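Local coordinates for protein Pcdhgb2 (Mus musculus, PDB 5SZR), which probably acts as a calcium-dependent cell-adhesion protein that may help establish specific neuronal connections, here represented by its extracellular cadherin domains 3-6, at residues L395-A408 with L417-D429. Residues are numbered along the deposited sequence; the frame is centred on the assembly and turned at random.
Sequences LGDRDSARQRLLVA and LSATATLHLIFAD. With MAN (alpha-D-mannopyranose), chain B; MAN (alpha-D-mannopyranose), chain V; MAN (alpha-D-mannopyranose), chain U.
The beta hairpin of strands 402-410 and 418-428, in the last cadherin domain of this construct, illustrates how two strands of a beta sandwich divide core from surface. Antiparallel hydrogen-bonded pairs Leu405–Leu423 and Val407–Ala421 turn their side chains inward, where Leu405 CD1 meets Leu425 CD1 at 4.0 Å; Phe380 of strand 380-382 covers both leucines. Gln403, paired with Leu425, instead bends at chi2: NE2 gives a hydrogen bond to Ser400 O (3.1 Å) and OE1 pairs with Ser375 OG. Leu423 N meets Leu405 O at 2.7 Å and a nearly straight 176°.

Beyond the Arg402 end of the hairpin, Leu395 and Phe427 approach from opposite directions. With CG anti to the backbone N (chi1 -165°), Leu395 brings both methyls to the ring: CD2 sits over its centre, a CH-pi contact of 3.4 Å to the centroid, and CD1 reaches CE2. Cutting Phe427 back to an alanine is likely to strip the Leu395 methyls of that ring face and open a gap beside Gln403 CG.

In this Greek-key cadherin fold the sheet's other side carries O-linked mannoses on Ser418, Thr420 and Thr422. Arg404, extended past Thr422 CG2, makes a weak hydrogen bond from NH1 to O4 of the Thr422 mannose (3.3 Å); its NH2 is hydrogen-bonded to Gln373 OE1. Nearby, Ile426 CD1 lies over one face of the Arg402 guanidinium, and a water 2.7 Å from His424 ND1 also donates to Gln403 O.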
loop_
_atom_site.group_PDB
_atom_site.type_symbol
_atom_site.label_atom_id
_atom_site.label_comp_id
_atom_site.label_asym_id
_atom_site.label_seq_id
_atom_site.Cartn_x
_atom_site.Cartn_y
_atom_site.Cartn_z
ATOM N N LEU A 395 57.415 62.644 3.387
ATOM C CA LEU A 395 58.637 62.095 3.952
ATOM C C LEU A 395 59.322 63.127 4.842
ATOM O O LEU A 395 59.493 64.286 4.455
ATOM C CB LEU A 395 59.571 61.646 2.830
ATOM C CG LEU A 395 60.721 60.740 3.258
ATOM C CD1 LEU A 395 60.183 59.505 3.952
ATOM C CD2 LEU A 395 61.557 60.361 2.054
ATOM N N GLY A 396 59.702 62.701 6.051
ATOM C CA GLY A 396 60.342 63.591 6.995
ATOM C C GLY A 396 61.857 63.547 6.914
ATOM O O GLY A 396 62.449 62.647 6.319
ATOM N N ASP A 397 62.487 64.551 7.531
ATOM C CA ASP A 397 63.942 64.643 7.490
ATOM C C ASP A 397 64.607 63.532 8.292
ATOM O O ASP A 397 65.740 63.143 7.983
ATOM C CB ASP A 397 64.402 66.009 8.001
ATOM C CG ASP A 397 64.677 66.994 6.878
ATOM O OD1 ASP A 397 64.354 68.188 7.039
ATOM O OD2 ASP A 397 65.221 66.572 5.835
ATOM N N ARG A 398 63.932 63.011 9.314
ATOM C CA ARG A 398 64.481 61.959 10.158
ATOM C C ARG A 398 64.049 60.565 9.721
ATOM O O ARG A 398 64.223 59.607 10.484
ATOM C CB ARG A 398 64.084 62.192 11.618
ATOM C CG ARG A 398 64.682 63.444 12.235
ATOM C CD ARG A 398 64.276 63.589 13.693
ATOM N N ASP A 399 63.489 60.425 8.522
ATOM C CA ASP A 399 63.053 59.128 8.021
ATOM C C ASP A 399 64.167 58.491 7.200
ATOM O O ASP A 399 64.793 59.157 6.370
ATOM C CB ASP A 399 61.785 59.270 7.178
ATOM C CG ASP A 399 60.583 59.708 7.997
ATOM O OD1 ASP A 399 60.545 59.411 9.210
ATOM O OD2 ASP A 399 59.673 60.342 7.424
ATOM N N SER A 400 64.406 57.202 7.435
ATOM C CA SER A 400 65.483 56.497 6.751
ATOM C C SER A 400 65.209 56.414 5.254
ATOM O O SER A 400 64.062 56.275 4.820
ATOM C CB SER A 400 65.643 55.087 7.323
ATOM O OG SER A 400 65.507 55.082 8.733
ATOM N N ALA A 401 66.279 56.494 4.460
ATOM C CA ALA A 401 66.131 56.374 3.013
ATOM C C ALA A 401 65.688 54.969 2.616
ATOM O O ALA A 401 64.858 54.806 1.713
ATOM C CB ALA A 401 67.441 56.743 2.317
ATOM N N ARG A 402 66.232 53.946 3.271
ATOM C CA ARG A 402 65.861 52.563 3.002
ATOM C C ARG A 402 64.698 52.157 3.897
ATOM O O ARG A 402 64.765 52.316 5.120
ATOM C CB ARG A 402 67.044 51.622 3.235
ATOM C CG ARG A 402 68.224 51.817 2.296
ATOM C CD ARG A 402 69.187 50.644 2.425
ATOM N NE ARG A 402 68.477 49.371 2.285
ATOM C CZ ARG A 402 68.586 48.562 1.236
ATOM N NH1 ARG A 402 69.396 48.880 0.234
ATOM N NH2 ARG A 402 67.895 47.427 1.197
ATOM N N GLN A 403 63.644 51.623 3.285
ATOM C CA GLN A 403 62.462 51.172 4.002
ATOM C C GLN A 403 62.144 49.736 3.610
ATOM O O GLN A 403 62.472 49.289 2.508
ATOM C CB GLN A 403 61.255 52.073 3.715
ATOM C CG GLN A 403 61.427 53.498 4.209
ATOM C CD GLN A 403 61.265 53.608 5.709
ATOM O OE1 GLN A 403 60.624 52.762 6.337
ATOM N NE2 GLN A 403 61.844 54.652 6.293
ATOM N N ARG A 404 61.495 49.017 4.519
ATOM C CA ARG A 404 61.186 47.611 4.295
ATOM C C ARG A 404 59.799 47.288 4.823
ATOM O O ARG A 404 59.483 47.602 5.975
ATOM C CB ARG A 404 62.225 46.713 4.965
ATOM C CG ARG A 404 61.868 45.241 4.962
ATOM C CD ARG A 404 62.914 44.450 5.726
ATOM N NE ARG A 404 62.618 43.023 5.758
ATOM C CZ ARG A 404 61.743 42.461 6.586
ATOM N NH1 ARG A 404 61.546 41.151 6.546
ATOM N NH2 ARG A 404 61.060 43.206 7.447
ATOM N N LEU A 405 58.983 46.656 3.978
ATOM C CA LEU A 405 57.647 46.194 4.331
ATOM C C LEU A 405 57.555 44.690 4.106
ATOM O O LEU A 405 57.973 44.191 3.056
ATOM C CB LEU A 405 56.569 46.887 3.490
ATOM C CG LEU A 405 56.178 48.355 3.655
ATOM C CD1 LEU A 405 55.003 48.648 2.736
ATOM C CD2 LEU A 405 55.815 48.681 5.084
ATOM N N LEU A 406 56.996 43.975 5.083
ATOM C CA LEU A 406 56.665 42.560 4.940
ATOM C C LEU A 406 55.148 42.455 4.866
ATOM O O LEU A 406 54.457 42.680 5.865
ATOM C CB LEU A 406 57.227 41.732 6.094
ATOM C CG LEU A 406 56.794 40.259 6.112
ATOM C CD1 LEU A 406 57.174 39.569 4.808
ATOM C CD2 LEU A 406 57.391 39.518 7.302
ATOM N N VAL A 407 54.631 42.120 3.688
ATOM C CA VAL A 407 53.196 42.142 3.434
ATOM C C VAL A 407 52.677 40.721 3.263
ATOM O O VAL A 407 53.387 39.817 2.806
ATOM C CB VAL A 407 52.844 42.998 2.199
ATOM C CG1 VAL A 407 53.348 44.421 2.378
ATOM C CG2 VAL A 407 53.416 42.374 0.936
ATOM N N ALA A 408 51.412 40.533 3.629
ATOM C CA ALA A 408 50.744 39.245 3.525
ATOM C C ALA A 408 49.441 39.425 2.763
ATOM O O ALA A 408 48.644 40.315 3.087
ATOM C CB ALA A 408 50.472 38.647 4.914
ATOM N N LEU A 417 44.505 30.783 4.258
ATOM C CA LEU A 417 45.793 30.598 3.603
ATOM C C LEU A 417 46.326 31.944 3.118
ATOM O O LEU A 417 45.562 32.879 2.859
ATOM C CB LEU A 417 45.674 29.625 2.428
ATOM C CG LEU A 417 45.079 28.247 2.729
ATOM C CD1 LEU A 417 44.919 27.440 1.449
ATOM C CD2 LEU A 417 45.926 27.492 3.739
ATOM N N SER A 418 47.651 32.038 2.994
ATOM C CA SER A 418 48.263 33.320 2.677
ATOM C C SER A 418 49.541 33.131 1.871
ATOM O O SER A 418 50.106 32.036 1.795
ATOM C CB SER A 418 48.577 34.115 3.944
ATOM O OG SER A 418 49.639 33.499 4.650
ATOM N N ALA A 419 49.981 34.230 1.266
ATOM C CA ALA A 419 51.300 34.359 0.670
ATOM C C ALA A 419 51.925 35.650 1.180
ATOM O O ALA A 419 51.217 36.579 1.581
ATOM C CB ALA A 419 51.241 34.362 -0.864
ATOM N N THR A 420 53.255 35.702 1.174
ATOM C CA THR A 420 53.984 36.842 1.709
ATOM C C THR A 420 54.975 37.364 0.678
ATOM O O THR A 420 55.383 36.651 -0.241
ATOM C CB THR A 420 54.720 36.478 3.005
ATOM O OG1 THR A 420 55.563 35.343 2.777
ATOM C CG2 THR A 420 53.727 36.152 4.109
ATOM N N ALA A 421 55.355 38.631 0.842
ATOM C CA ALA A 421 56.382 39.250 0.015
ATOM C C ALA A 421 57.051 40.368 0.804
ATOM O O ALA A 421 56.387 41.094 1.550
ATOM C CB ALA A 421 55.801 39.798 -1.293
ATOM N N THR A 422 58.366 40.495 0.643
ATOM C CA THR A 422 59.125 41.576 1.260
ATOM C C THR A 422 59.389 42.660 0.225
ATOM O O THR A 422 59.930 42.383 -0.849
ATOM C CB THR A 422 60.450 41.078 1.838
ATOM O OG1 THR A 422 60.199 40.137 2.885
ATOM C CG2 THR A 422 61.238 42.243 2.405
ATOM N N LEU A 423 59.005 43.884 0.549
ATOM C CA LEU A 423 59.127 45.016 -0.361
ATOM C C LEU A 423 60.177 45.959 0.200
ATOM O O LEU A 423 59.943 46.612 1.222
ATOM C CB LEU A 423 57.792 45.737 -0.524
ATOM C CG LEU A 423 56.569 44.932 -0.952
ATOM C CD1 LEU A 423 55.374 45.863 -1.028
ATOM C CD2 LEU A 423 56.815 44.258 -2.286
ATOM N N HIS A 424 61.331 46.018 -0.460
ATOM C CA HIS A 424 62.368 46.989 -0.138
ATOM C C HIS A 424 62.047 48.277 -0.886
ATOM O O HIS A 424 62.133 48.327 -2.117
ATOM C CB HIS A 424 63.750 46.463 -0.517
ATOM C CG HIS A 424 64.109 45.169 0.146
ATOM N ND1 HIS A 424 64.315 45.061 1.505
ATOM C CD2 HIS A 424 64.315 43.932 -0.365
ATOM C CE1 HIS A 424 64.623 43.812 1.804
ATOM N NE2 HIS A 424 64.632 43.106 0.688
ATOM N N LEU A 425 61.665 49.311 -0.147
ATOM C CA LEU A 425 61.347 50.614 -0.715
ATOM C C LEU A 425 62.453 51.587 -0.323
ATOM O O LEU A 425 62.677 51.834 0.866
ATOM C CB LEU A 425 59.981 51.099 -0.231
ATOM C CG LEU A 425 58.897 50.018 -0.225
ATOM C CD1 LEU A 425 57.578 50.562 0.299
ATOM C CD2 LEU A 425 58.717 49.415 -1.611
ATOM N N ILE A 426 63.149 52.127 -1.319
ATOM C CA ILE A 426 64.336 52.947 -1.099
ATOM C C ILE A 426 64.110 54.304 -1.746
ATOM O O ILE A 426 63.940 54.393 -2.970
ATOM C CB ILE A 426 65.596 52.277 -1.662
ATOM C CG1 ILE A 426 65.758 50.879 -1.064
ATOM C CG2 ILE A 426 66.827 53.135 -1.392
ATOM C CD1 ILE A 426 67.027 50.196 -1.488
ATOM N N PHE A 427 64.113 55.356 -0.932
ATOM C CA PHE A 427 63.921 56.706 -1.440
ATOM C C PHE A 427 65.174 57.203 -2.143
ATOM O O PHE A 427 66.294 57.020 -1.659
ATOM C CB PHE A 427 63.553 57.661 -0.307
ATOM C CG PHE A 427 62.141 57.513 0.170
ATOM C CD1 PHE A 427 61.092 58.057 -0.553
ATOM C CD2 PHE A 427 61.858 56.833 1.342
ATOM C CE1 PHE A 427 59.788 57.921 -0.115
ATOM C CE2 PHE A 427 60.561 56.700 1.783
ATOM C CZ PHE A 427 59.526 57.244 1.052
ATOM N N ALA A 428 64.977 57.840 -3.291
ATOM C CA ALA A 428 66.079 58.415 -4.046
ATOM C C ALA A 428 66.316 59.847 -3.592
ATOM O O ALA A 428 65.366 60.625 -3.442
ATOM C CB ALA A 428 65.795 58.377 -5.547
ATOM N N ASP A 429 67.580 60.185 -3.368
ATOM C CA ASP A 429 67.940 61.567 -3.117
ATOM C C ASP A 429 67.833 62.369 -4.410
ATOM O O ASP A 429 68.074 61.857 -5.507
ATOM C CB ASP A 429 69.356 61.652 -2.548
ATOM C CG ASP A 429 69.605 62.944 -1.798
ATOM O OD1 ASP A 429 68.642 63.467 -1.195
ATOM O OD2 ASP A 429 70.757 63.435 -1.812
HETATM C C1 MAN B . 60.718 38.855 2.485
HETATM C C2 MAN B . 60.256 37.882 3.570
HETATM C C3 MAN B . 61.043 38.150 4.856
HETATM C C4 MAN B . 62.557 38.067 4.601
HETATM C C5 MAN B . 62.976 39.025 3.470
HETATM C C6 MAN B . 64.425 38.809 3.041
HETATM O O2 MAN B . 60.543 36.527 3.197
HETATM O O3 MAN B . 60.674 37.267 5.915
HETATM O O4 MAN B . 63.259 38.416 5.783
HETATM O O5 MAN B . 62.129 38.828 2.289
HETATM O O6 MAN B . 64.768 39.785 2.059
HETATM C C1 MAN V . 56.947 35.728 2.922
HETATM C C2 MAN V . 57.635 34.611 2.123
HETATM C C3 MAN V . 57.496 33.280 2.863
HETATM C C4 MAN V . 57.967 33.410 4.316
HETATM C C5 MAN V . 57.205 34.547 5.014
HETATM C C6 MAN V . 57.709 34.804 6.417
HETATM O O2 MAN V . 59.042 34.845 2.020
HETATM O O3 MAN V . 58.215 32.239 2.214
HETATM O O4 MAN V . 57.721 32.198 5.006
HETATM O O5 MAN V . 57.373 35.772 4.264
HETATM O O6 MAN V . 59.120 35.010 6.343
HETATM C C1 MAN U . 49.932 34.277 5.823
HETATM C C2 MAN U . 51.286 33.668 6.208
HETATM C C3 MAN U . 51.078 32.215 6.636
HETATM C C4 MAN U . 50.069 32.151 7.780
HETATM C C5 MAN U . 48.742 32.747 7.290
HETATM C C6 MAN U . 47.668 32.790 8.358
HETATM O O2 MAN U . 51.827 34.341 7.356
HETATM O O3 MAN U . 52.291 31.580 7.011
HETATM O O4 MAN U . 49.873 30.802 8.193
HETATM O O5 MAN U . 48.967 34.115 6.840
HETATM O O6 MAN U . 46.712 33.772 7.969
HETATM O O HOH W 1 64.891 47.374 2.785
#